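Side-chain contacts in nitrogenase molybdenum-iron protein alpha chain (Clostridium pasteurianum, PDB 4WES), which catalyses, as part of the nitrogenase complex, the ATP-dependent reduction of dinitrogen to ammonium on a molybdenum-iron-sulfur cluster: residues Thr160-Lys163 with Pro168-Ala171; Tyr268-Met273 with Ile279-Cys284; His349-Met354 with Gly488-Phe493. All coordinates share one frame; numbering follows the deposited sequence.

Contact 1: Thr160-Lys163 with Pro168-Ala171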
ATOM      1  N   THR A 160      47.021  -4.365  20.025  1.00 13.30           N
ATOM      2  CA  THR A 160      47.373  -5.762  19.710  1.00 13.26           C
ATOM      3  C   THR A 160      46.775  -6.174  18.365  1.00 13.04           C
ATOM      4  O   THR A 160      47.449  -6.775  17.507  1.00 14.02           O
ATOM      5  CB  THR A 160      46.909  -6.679  20.838  1.00 14.61           C
ATOM      6  OG1 THR A 160      47.626  -6.311  22.023  1.00 14.81           O
ATOM      7  CG2 THR A 160      47.141  -8.134  20.491  1.00 15.23           C
ATOM      8  N   ALA A 161      45.501  -5.854  18.162  1.00 12.36           N
ATOM      9  CA  ALA A 161      44.838  -6.218  16.923  1.00 11.78           C
ATOM     10  C   ALA A 161      45.457  -5.514  15.728  1.00 13.27           C
ATOM     11  O   ALA A 161      45.653  -6.129  14.658  1.00 12.85           O
ATOM     12  CB  ALA A 161      43.355  -5.926  16.992  1.00 12.74           C
ATOM     13  N   SER A 162      45.734  -4.222  15.864  1.00 12.46           N
ATOM     14  CA  SER A 162      46.303  -3.469  14.751  1.00 12.42           C
ATOM     15  C   SER A 162      47.613  -4.076  14.266  1.00 13.60           C
ATOM     16  O   SER A 162      47.858  -4.201  13.055  1.00 13.71           O
ATOM     17  CB  SER A 162      46.541  -2.016  15.168  1.00 12.63           C
ATOM     18  OG  SER A 162      47.140  -1.281  14.106  1.00 13.64           O
ATOM     19  N   LYS A 163      48.449  -4.467  15.221  1.00 13.46           N
ATOM     20  CA  LYS A 163      49.729  -5.089  14.827  1.00 15.80           C
ATOM     21  C   LYS A 163      49.498  -6.390  14.086  1.00 14.91           C
ATOM     22  O   LYS A 163      50.233  -6.709  13.144  1.00 18.90           O
ATOM     23  CB  LYS A 163      50.572  -5.303  16.070  1.00 16.57           C
ATOM     24  CG  LYS A 163      51.939  -5.817  15.703  1.00 27.91           C
ATOM     25  CD  LYS A 163      52.979  -5.781  16.814  1.00 35.74           C
ATOM     26  CE  LYS A 163      54.272  -6.468  16.351  1.00 45.13           C
ATOM     27  NZ  LYS A 163      55.320  -6.463  17.403  1.00 52.55           N
ATOM     28  N   PRO A 168      45.174   0.406  10.783  1.00 11.55           N
ATOM     29  CA  PRO A 168      45.007   1.136  12.040  1.00 11.63           C
ATOM     30  C   PRO A 168      43.729   0.715  12.775  1.00 10.47           C
ATOM     31  O   PRO A 168      42.699   0.459  12.122  1.00 11.07           O
ATOM     32  CB  PRO A 168      44.912   2.583  11.589  1.00 12.55           C
ATOM     33  CG  PRO A 168      45.629   2.641  10.245  1.00 13.68           C
ATOM     34  CD  PRO A 168      45.239   1.322   9.646  1.00 12.95           C
ATOM     35  N   VAL A 169      43.804   0.656  14.096  1.00 10.99           N
ATOM     36  CA  VAL A 169      42.639   0.427  14.945  1.00 10.47           C
ATOM     37  C   VAL A 169      42.672   1.524  15.986  1.00 10.85           C
ATOM     38  O   VAL A 169      43.637   1.648  16.734  1.00 13.06           O
ATOM     39  CB  VAL A 169      42.630  -0.968  15.590  1.00 10.96           C
ATOM     40  CG1 VAL A 169      41.345  -1.197  16.334  1.00 11.53           C
ATOM     41  CG2 VAL A 169      42.810  -2.063  14.536  1.00 11.57           C
ATOM     42  N   HIS A 170      41.616   2.317  16.050  1.00  9.83           N
ATOM     43  CA  HIS A 170      41.569   3.488  16.926  1.00 10.12           C
ATOM     44  C   HIS A 170      40.544   3.292  18.020  1.00  9.62           C
ATOM     45  O   HIS A 170      39.356   3.106  17.736  1.00 10.81           O
ATOM     46  CB  HIS A 170      41.216   4.738  16.146  1.00 10.58           C
ATOM     47  CG  HIS A 170      42.171   5.004  15.021  1.00 10.21           C
ATOM     48  ND1 HIS A 170      43.500   5.253  15.247  1.00 11.64           N
ATOM     49  CD2 HIS A 170      42.003   5.066  13.684  1.00 11.26           C
ATOM     50  CE1 HIS A 170      44.101   5.472  14.095  1.00 11.05           C
ATOM     51  NE2 HIS A 170      43.232   5.345  13.129  1.00 11.44           N
ATOM     52  N   ALA A 171      41.014   3.337  19.259  1.00  9.59           N
ATOM     53  CA  ALA A 171      40.132   3.235  20.433  1.00 10.52           C
ATOM     54  C   ALA A 171      39.703   4.608  20.937  1.00 10.24           C
ATOM     55  O   ALA A 171      40.497   5.536  21.008  1.00 11.28           O
ATOM     56  CB  ALA A 171      40.832   2.459  21.544  1.00 11.15           C
TER
HETATM   57  O   HOH W   1      46.596   1.738  14.916  1.00 16.09           O
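S162 on the helix and V169 on the strand bring their CA atoms to 5.4 Å, the nearest backbone approach between T160-K163 and P168-A171, where the chain returns from the end of helix 154-165, through a short connection, into strand 169-172. Both CB atoms point across the gap, and the apolar part of the contact is this one pair. The CG2 branch of V169 lies 3.8 Å from S162 CA and also touches S162 CB, so a single methyl rests against the root of the serine. A first torsion of -174° places CG1 anti to the backbone N and leaves CG2 beside that N. The hydroxyl end of S162 takes a different path: OG approaches P168 CA at 3.8 Å, a van der Waals contact, while its direct protein bond is to the carbonyl O of I167, in the connection ahead of P168. A water donates to S162 OG at 3.2 Å and accepts from V169 N at 3.1 Å, tying the strand indirectly to the helix. V169 also packs on A158 and A171 on I154, so alternate strand residues line helix 154-165, while H170 between them bonds Y246 OH with its NE2. Strand 169-172, an outermost strand, within this chain, of a four-stranded parallel sheet, pairs with strand 138-143, and the contact closes the return of the beta-alpha-beta crossover joining these two strands through helix 154-165.

Contact 2: Tyr268-Met273 with Ile279-Cys284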
ATOM      1  N   TYR A 268      38.812  22.082  18.658  1.00 10.18           N
ATOM      2  CA  TYR A 268      40.000  21.449  19.238  1.00 10.40           C
ATOM      3  C   TYR A 268      41.039  21.184  18.129  1.00 10.13           C
ATOM      4  O   TYR A 268      42.210  21.591  18.231  1.00 10.81           O
ATOM      5  CB  TYR A 268      39.659  20.129  19.938  1.00 10.25           C
ATOM      6  CG  TYR A 268      38.417  20.212  20.812  1.00  9.96           C
ATOM      7  CD1 TYR A 268      38.475  20.634  22.131  1.00 11.61           C
ATOM      8  CD2 TYR A 268      37.180  19.825  20.304  1.00 10.38           C
ATOM      9  CE1 TYR A 268      37.317  20.730  22.894  1.00 10.92           C
ATOM     10  CE2 TYR A 268      36.041  19.927  21.059  1.00 10.16           C
ATOM     11  CZ  TYR A 268      36.109  20.357  22.357  1.00 11.12           C
ATOM     12  OH  TYR A 268      34.978  20.428  23.168  1.00 11.10           O
ATOM     13  N   ILE A 269      40.601  20.505  17.078  1.00 10.09           N
ATOM     14  CA  ILE A 269      41.437  20.242  15.890  1.00  9.63           C
ATOM     15  C   ILE A 269      41.851  21.521  15.173  1.00  9.87           C
ATOM     16  O   ILE A 269      43.005  21.638  14.737  1.00 10.50           O
ATOM     17  CB  ILE A 269      40.756  19.224  14.967  1.00  9.48           C
ATOM     18  CG1 ILE A 269      40.997  17.810  15.490  1.00 10.29           C
ATOM     19  CG2 ILE A 269      41.244  19.331  13.534  1.00 10.10           C
ATOM     20  CD1 ILE A 269      40.093  16.763  14.899  1.00 11.65           C
ATOM     21  N   ALA A 270      40.953  22.502  15.060  1.00  9.73           N
ATOM     22  CA  ALA A 270      41.337  23.756  14.426  1.00 10.96           C
ATOM     23  C   ALA A 270      42.515  24.388  15.146  1.00 10.55           C
ATOM     24  O   ALA A 270      43.505  24.812  14.531  1.00 11.25           O
ATOM     25  CB  ALA A 270      40.174  24.719  14.356  1.00 10.99           C
ATOM     26  N   GLU A 271      42.424  24.460  16.468  1.00 10.52           N
ATOM     27  CA  GLU A 271      43.509  25.004  17.281  1.00 11.10           C
ATOM     28  C   GLU A 271      44.790  24.196  17.120  1.00 11.52           C
ATOM     29  O   GLU A 271      45.887  24.762  16.951  1.00 11.94           O
ATOM     30  CB  GLU A 271      43.103  25.008  18.744  1.00 12.04           C
ATOM     31  CG  GLU A 271      42.012  25.970  19.177  1.00 13.70           C
ATOM     32  CD  GLU A 271      41.583  25.796  20.642  1.00 15.39           C
ATOM     33  OE1 GLU A 271      42.102  24.882  21.339  1.00 16.74           O
ATOM     34  OE2 GLU A 271      40.727  26.572  21.107  1.00 17.45           O
ATOM     35  N   MET A 272      44.675  22.884  17.242  1.00 10.89           N
ATOM     36  CA  MET A 272      45.869  22.036  17.212  1.00 11.72           C
ATOM     37  C   MET A 272      46.544  22.035  15.854  1.00 11.66           C
ATOM     38  O   MET A 272      47.768  21.960  15.777  1.00 11.87           O
ATOM     39  CB  MET A 272      45.567  20.616  17.694  1.00 11.06           C
ATOM     40  CG  MET A 272      45.235  20.583  19.170  1.00 13.20           C
ATOM     41  SD  MET A 272      45.021  18.945  19.886  1.00 13.99           S
ATOM     42  CE  MET A 272      43.392  18.523  19.283  1.00 13.69           C
ATOM     43  N   MET A 273      45.771  22.102  14.771  1.00 11.13           N
ATOM     44  CA  MET A 273      46.366  22.181  13.442  1.00 11.78           C
ATOM     45  C   MET A 273      47.115  23.498  13.255  1.00 12.54           C
ATOM     46  O   MET A 273      48.149  23.546  12.584  1.00 12.71           O
ATOM     47  CB  MET A 273      45.332  21.961  12.352  1.00 10.87           C
ATOM     48  CG  MET A 273      44.836  20.542  12.284  1.00 11.53           C
ATOM     49  SD  MET A 273      43.715  20.222  10.908  1.00 11.67           S
ATOM     50  CE  MET A 273      44.873  20.174   9.548  1.00 13.49           C
ATOM     51  N   ILE A 279      48.659  26.005  10.090  1.00 12.17           N
ATOM     52  CA  ILE A 279      47.497  26.233   9.245  1.00 11.69           C
ATOM     53  C   ILE A 279      46.483  27.099   9.977  1.00 10.84           C
ATOM     54  O   ILE A 279      45.980  26.698  11.036  1.00 11.96           O
ATOM     55  CB  ILE A 279      46.880  24.903   8.811  1.00 11.34           C
ATOM     56  CG1 ILE A 279      47.878  24.027   8.037  1.00 13.67           C
ATOM     57  CG2 ILE A 279      45.609  25.138   8.000  1.00 12.59           C
ATOM     58  CD1 ILE A 279      47.480  22.572   7.952  1.00 13.35           C
ATOM     59  N   PRO A 280      46.163  28.285   9.427  1.00 11.79           N
ATOM     60  CA  PRO A 280      45.176  29.161  10.065  1.00 12.93           C
ATOM     61  C   PRO A 280      43.778  28.641   9.855  1.00 11.15           C
ATOM     62  O   PRO A 280      43.516  27.832   8.964  1.00 11.85           O
ATOM     63  CB  PRO A 280      45.386  30.492   9.346  1.00 14.64           C
ATOM     64  CG  PRO A 280      45.903  30.113   8.004  1.00 17.35           C
ATOM     65  CD  PRO A 280      46.704  28.864   8.186  1.00 13.36           C
ATOM     66  N   TRP A 281      42.859  29.123  10.680  1.00 12.06           N
ATOM     67  CA  TRP A 281      41.446  28.815  10.483  1.00 10.65           C
ATOM     68  C   TRP A 281      40.621  30.081  10.542  1.00 11.20           C
ATOM     69  O   TRP A 281      41.003  31.051  11.185  1.00 12.27           O
ATOM     70  CB  TRP A 281      40.933  27.790  11.472  1.00 11.71           C
ATOM     71  CG  TRP A 281      40.954  28.106  12.946  1.00 11.82           C
ATOM     72  CD1 TRP A 281      41.997  27.915  13.811  1.00 12.28           C
ATOM     73  CD2 TRP A 281      39.875  28.628  13.731  1.00 11.29           C
ATOM     74  NE1 TRP A 281      41.614  28.230  15.092  1.00 13.62           N
ATOM     75  CE2 TRP A 281      40.315  28.676  15.066  1.00 11.51           C
ATOM     76  CE3 TRP A 281      38.569  29.037  13.435  1.00 12.23           C
ATOM     77  CZ2 TRP A 281      39.510  29.145  16.101  1.00 13.81           C
ATOM     78  CZ3 TRP A 281      37.778  29.480  14.456  1.00 14.05           C
ATOM     79  CH2 TRP A 281      38.239  29.503  15.769  1.00 14.37           C
ATOM     80  N   ILE A 282      39.485  30.062   9.838  1.00 11.23           N
ATOM     81  CA  ILE A 282      38.486  31.098   9.974  1.00 11.43           C
ATOM     82  C   ILE A 282      37.186  30.438  10.324  1.00 10.30           C
ATOM     83  O   ILE A 282      36.877  29.325   9.894  1.00 11.40           O
ATOM     84  CB  ILE A 282      38.287  31.961   8.702  1.00 12.68           C
ATOM     85  CG1 ILE A 282      37.947  31.117   7.467  1.00 13.29           C
ATOM     86  CG2 ILE A 282      39.481  32.834   8.448  1.00 14.18           C
ATOM     87  CD1 ILE A 282      37.411  31.958   6.328  1.00 15.35           C
ATOM     88  N   LYS A 283      36.386  31.126  11.149  1.00 10.97           N
ATOM     89  CA  LYS A 283      34.996  30.706  11.279  1.00 11.07           C
ATOM     90  C   LYS A 283      34.289  30.919   9.971  1.00 11.41           C
ATOM     91  O   LYS A 283      34.453  31.938   9.336  1.00 16.10           O
ATOM     92  CB  LYS A 283      34.322  31.507  12.399  1.00 11.94           C
ATOM     93  CG  LYS A 283      32.903  31.028  12.750  1.00 11.50           C
ATOM     94  CD  LYS A 283      32.932  29.674  13.450  1.00 11.23           C
ATOM     95  CE  LYS A 283      31.550  29.060  13.643  1.00 11.60           C
ATOM     96  NZ  LYS A 283      30.798  28.846  12.378  1.00 10.98           N
ATOM     97  N   CYS A 284      33.543  29.924   9.529  1.00 10.11           N
ATOM     98  CA  CYS A 284      32.725  30.039   8.319  1.00 10.51           C
ATOM     99  C   CYS A 284      31.256  29.770   8.668  1.00  9.74           C
ATOM    100  O   CYS A 284      30.937  29.206   9.715  1.00 10.69           O
ATOM    101  CB  CYS A 284      33.152  29.044   7.234  1.00 10.62           C
ATOM    102  SG  CYS A 284      32.933  27.289   7.635  1.00 11.23           S
TER
HETATM  103  O   HOH W   2      43.617  25.482  11.803  1.00 12.46           O
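The methyl of A270 sits over one face of the W281 indole, a CH-pi contact in which CB lies 3.7 Å from the centroid of the five-membered ring and only 8° off its normal. A first torsion of 62° puts CG between the backbone N and the carbonyl carbon, and chi2 of -86° turns the ring so that a face meets A270. At CD1 the same ring also meets the helix backbone, 3.5 Å from A270 O. A second apolar touch lies nearer the loop end, where the bent terminus of M273 brings CE to 3.9 Å from I279 CD1. Between the two pairs a water donates to both A270 O and I279 O, at 2.8 Å each. At the rim, E271 keeps its carboxylate for a salt bridge with R378. The next shell belongs to the beta-alpha-beta unit of strand 257-260, helix 263-277 and strand 281-283: M273, I279 and W281 all pack on N258, and W281 reaches V260 as well. C262, a ligand of the molybdenum cluster just before this helix, lies about 10 Å from A270, side chain to side chain. The direct side-chain contacts are therefore apolar, and the short A270 side chain is consistent with the close approach of the indole to the helix, while the polar link between the two segments is a water that donates to two backbone carbonyls.

Contact 3: His349-Met354 with Gly488-Phe493; sequences HTYMNM and GPYAGF
Y351 and Y490 meet where, in this nitrogenase component 1 family protein, a helix-helix junction, between helices 347-350 and 352-357, packs on the loop that leads into helix 492-507. The tight part is the end of one side chain against the root of the other. Y351 OH lies 3.2 Å from Y490 CB, near the plane of both rings, and the two side chains cross at about a right angle. Ring does not cover ring: the phenol of Y351 points its oxygen at the base of its partner, and Y351 CZ stays 4.2 Å from Y490 CB. With CG beside the backbone N at a first torsion of -76°, Y490 directs its ring away from the helix junction, although its CB points toward it. Y351 OH is hydrogen-bonded to Y484 OH, whose ring also meets that of Y490, while F499 packs edge-to-face with Y490. The looser part is not a solvent side, since all three touching residues are buried. It is the flank occupied by M354, which also packs on V496 and F499 of helix 492-507. D221 OD1 accepts from the backbone N of both Y490 and A491 and so helps to hold the loop. Y351 stands about 8 Å, side chain to nearest cluster atom, from the molybdenum cluster, behind its immediate pocket. At the slack flank, M354 CE comes no closer to Y490 O than 4.2 Å.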
ATOM      1  N   HIS A 349      22.702  29.121  16.106  1.00  9.25           N
ATOM      2  CA  HIS A 349      23.344  30.337  15.660  1.00  9.05           C
ATOM      3  C   HIS A 349      23.422  30.406  14.131  1.00  8.76           C
ATOM      4  O   HIS A 349      23.056  31.411  13.501  1.00  9.76           O
ATOM      5  CB  HIS A 349      24.740  30.432  16.266  1.00  9.75           C
ATOM      6  CG  HIS A 349      25.449  31.692  15.929  1.00 10.01           C
ATOM      7  ND1 HIS A 349      26.810  31.847  16.086  1.00 11.50           N
ATOM      8  CD2 HIS A 349      24.979  32.868  15.435  1.00 11.08           C
ATOM      9  CE1 HIS A 349      27.130  33.074  15.716  1.00 12.65           C
ATOM     10  NE2 HIS A 349      26.044  33.712  15.325  1.00 12.00           N
ATOM     11  N   THR A 350      23.896  29.320  13.518  1.00  8.73           N
ATOM     12  CA  THR A 350      24.187  29.405  12.084  1.00  8.63           C
ATOM     13  C   THR A 350      22.936  29.604  11.214  1.00  9.41           C
ATOM     14  O   THR A 350      23.053  30.145  10.127  1.00  9.76           O
ATOM     15  CB  THR A 350      25.055  28.238  11.637  1.00  9.73           C
ATOM     16  OG1 THR A 350      24.385  27.038  11.970  1.00 10.23           O
ATOM     17  CG2 THR A 350      26.422  28.321  12.253  1.00 10.38           C
ATOM     18  N   TYR A 351      21.756  29.156  11.686  1.00  8.76           N
ATOM     19  CA  TYR A 351      20.511  29.373  10.950  1.00  8.97           C
ATOM     20  C   TYR A 351      19.905  30.784  11.099  1.00  9.22           C
ATOM     21  O   TYR A 351      18.950  31.124  10.407  1.00 10.24           O
ATOM     22  CB  TYR A 351      19.472  28.265  11.296  1.00  9.48           C
ATOM     23  CG  TYR A 351      19.726  27.035  10.454  1.00  8.77           C
ATOM     24  CD1 TYR A 351      18.975  26.816   9.318  1.00  9.56           C
ATOM     25  CD2 TYR A 351      20.723  26.125  10.771  1.00  9.73           C
ATOM     26  CE1 TYR A 351      19.254  25.758   8.486  1.00  9.57           C
ATOM     27  CE2 TYR A 351      21.016  25.037   9.944  1.00  9.32           C
ATOM     28  CZ  TYR A 351      20.277  24.846   8.798  1.00  9.72           C
ATOM     29  OH  TYR A 351      20.544  23.842   7.914  1.00 10.12           O
ATOM     30  N   MET A 352      20.451  31.595  12.000  1.00  9.27           N
ATOM     31  CA  MET A 352      19.816  32.885  12.290  1.00  9.87           C
ATOM     32  C   MET A 352      19.799  33.824  11.098  1.00  9.46           C
ATOM     33  O   MET A 352      18.798  34.533  10.887  1.00 10.19           O
ATOM     34  CB  MET A 352      20.526  33.560  13.460  1.00  9.87           C
ATOM     35  CG  MET A 352      20.113  32.959  14.790  1.00  9.79           C
ATOM     36  SD  MET A 352      20.972  33.717  16.172  1.00 11.41           S
ATOM     37  CE  MET A 352      20.042  33.011  17.529  1.00 11.10           C
ATOM     38  N   ASN A 353      20.893  33.912  10.331  1.00 10.07           N
ATOM     39  CA  ASN A 353      20.913  34.906   9.270  1.00  9.57           C
ATOM     40  C   ASN A 353      19.908  34.602   8.157  1.00  9.61           C
ATOM     41  O   ASN A 353      19.363  35.519   7.553  1.00 10.33           O
ATOM     42  CB  ASN A 353      22.325  35.121   8.706  1.00 10.35           C
ATOM     43  CG  ASN A 353      22.782  34.028   7.733  1.00 10.79           C
ATOM     44  OD1 ASN A 353      22.510  34.090   6.539  1.00 10.50           O
ATOM     45  ND2 ASN A 353      23.469  33.028   8.231  1.00 12.92           N
ATOM     46  N   MET A 354      19.633  33.309   7.946  1.00  9.49           N
ATOM     47  CA  MET A 354      18.661  32.906   6.947  1.00  9.63           C
ATOM     48  C   MET A 354      17.269  33.340   7.399  1.00  9.27           C
ATOM     49  O   MET A 354      16.507  33.962   6.638  1.00 10.13           O
ATOM     50  CB  MET A 354      18.754  31.401   6.723  1.00 10.23           C
ATOM     51  CG  MET A 354      17.785  30.923   5.663  1.00 11.06           C
ATOM     52  SD  MET A 354      18.296  29.460   4.791  1.00 11.45           S
ATOM     53  CE  MET A 354      18.630  28.305   6.129  1.00 13.22           C
ATOM     54  N   GLY A 488      17.042  18.088   2.537  1.00  7.91           N
ATOM     55  CA  GLY A 488      18.361  18.669   2.414  1.00  8.26           C
ATOM     56  C   GLY A 488      18.915  18.551   1.010  1.00  8.11           C
ATOM     57  O   GLY A 488      18.402  17.775   0.207  1.00  9.66           O
ATOM     58  N   PRO A 489      19.953  19.299   0.708  1.00  7.84           N
ATOM     59  CA  PRO A 489      20.722  20.130   1.640  1.00  8.25           C
ATOM     60  C   PRO A 489      19.940  21.346   2.107  1.00  8.01           C
ATOM     61  O   PRO A 489      19.117  21.875   1.354  1.00  8.41           O
ATOM     62  CB  PRO A 489      21.924  20.568   0.784  1.00  9.07           C
ATOM     63  CG  PRO A 489      21.426  20.513  -0.622  1.00  9.53           C
ATOM     64  CD  PRO A 489      20.543  19.315  -0.644  1.00  8.74           C
ATOM     65  N   TYR A 490      20.245  21.800   3.324  1.00  8.00           N
ATOM     66  CA  TYR A 490      19.782  23.107   3.786  1.00  8.55           C
ATOM     67  C   TYR A 490      20.927  24.125   3.820  1.00  9.06           C
ATOM     68  O   TYR A 490      20.645  25.308   3.896  1.00  9.20           O
ATOM     69  CB  TYR A 490      19.114  23.019   5.155  1.00  8.99           C
ATOM     70  CG  TYR A 490      17.707  22.449   5.132  1.00  8.94           C
ATOM     71  CD1 TYR A 490      17.011  22.108   3.949  1.00 10.08           C
ATOM     72  CD2 TYR A 490      17.007  22.287   6.341  1.00 10.77           C
ATOM     73  CE1 TYR A 490      15.722  21.630   3.978  1.00 10.30           C
ATOM     74  CE2 TYR A 490      15.679  21.822   6.355  1.00 10.08           C
ATOM     75  CZ  TYR A 490      15.059  21.512   5.143  1.00 10.92           C
ATOM     76  OH  TYR A 490      13.745  21.045   5.096  1.00 12.85           O
ATOM     77  N   ALA A 491      22.186  23.668   3.691  1.00  9.05           N
ATOM     78  CA  ALA A 491      23.322  24.584   3.529  1.00  9.02           C
ATOM     79  C   ALA A 491      23.500  24.983   2.073  1.00  9.01           C
ATOM     80  O   ALA A 491      23.008  24.324   1.163  1.00  9.82           O
ATOM     81  CB  ALA A 491      24.594  23.897   4.053  1.00 10.45           C
ATOM     82  N   GLY A 492      24.290  26.028   1.883  1.00  9.86           N
ATOM     83  CA  GLY A 492      24.614  26.504   0.545  1.00 10.51           C
ATOM     84  C   GLY A 492      23.449  27.211  -0.135  1.00 10.19           C
ATOM     85  O   GLY A 492      22.360  27.376   0.441  1.00 10.18           O
ATOM     86  N   PHE A 493      23.683  27.630  -1.374  1.00 10.60           N
ATOM     87  CA  PHE A 493      22.688  28.400  -2.081  1.00 10.86           C
ATOM     88  C   PHE A 493      21.447  27.575  -2.383  1.00 10.88           C
ATOM     89  O   PHE A 493      20.328  28.050  -2.197  1.00 12.08           O
ATOM     90  CB  PHE A 493      23.280  28.950  -3.375  1.00 11.41           C
ATOM     91  CG  PHE A 493      24.258  30.071  -3.167  1.00 11.24           C
ATOM     92  CD1 PHE A 493      23.843  31.322  -2.764  1.00 12.61           C
ATOM     93  CD2 PHE A 493      25.605  29.892  -3.411  1.00 12.07           C
ATOM     94  CE1 PHE A 493      24.749  32.357  -2.602  1.00 14.98           C
ATOM     95  CE2 PHE A 493      26.504  30.921  -3.264  1.00 12.57           C
ATOM     96  CZ  PHE A 493      26.082  32.154  -2.844  1.00 13.47           C
TER

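Contacts 1 and 2 are both returns from a helix to the next strand, at the edges of two different parallel sheets, and share a water bridge, one at the surface and one buried. They differ in the apolar partner: a valine methyl on a serine against an indole on an alanine. Contact 1 has its centre about 27 Å from the centre of the chain; the centres of contacts 2 and 3, both buried, lie about 15 and 13 Å from it. Contact 3 instead joins segments 134 residues apart, through aromatic and methionine side chains. Contacts 2 and 3 approach to about 4 Å between nearest atoms without touching, while contacts 1 and 3 lie on opposite sides of the chain centre.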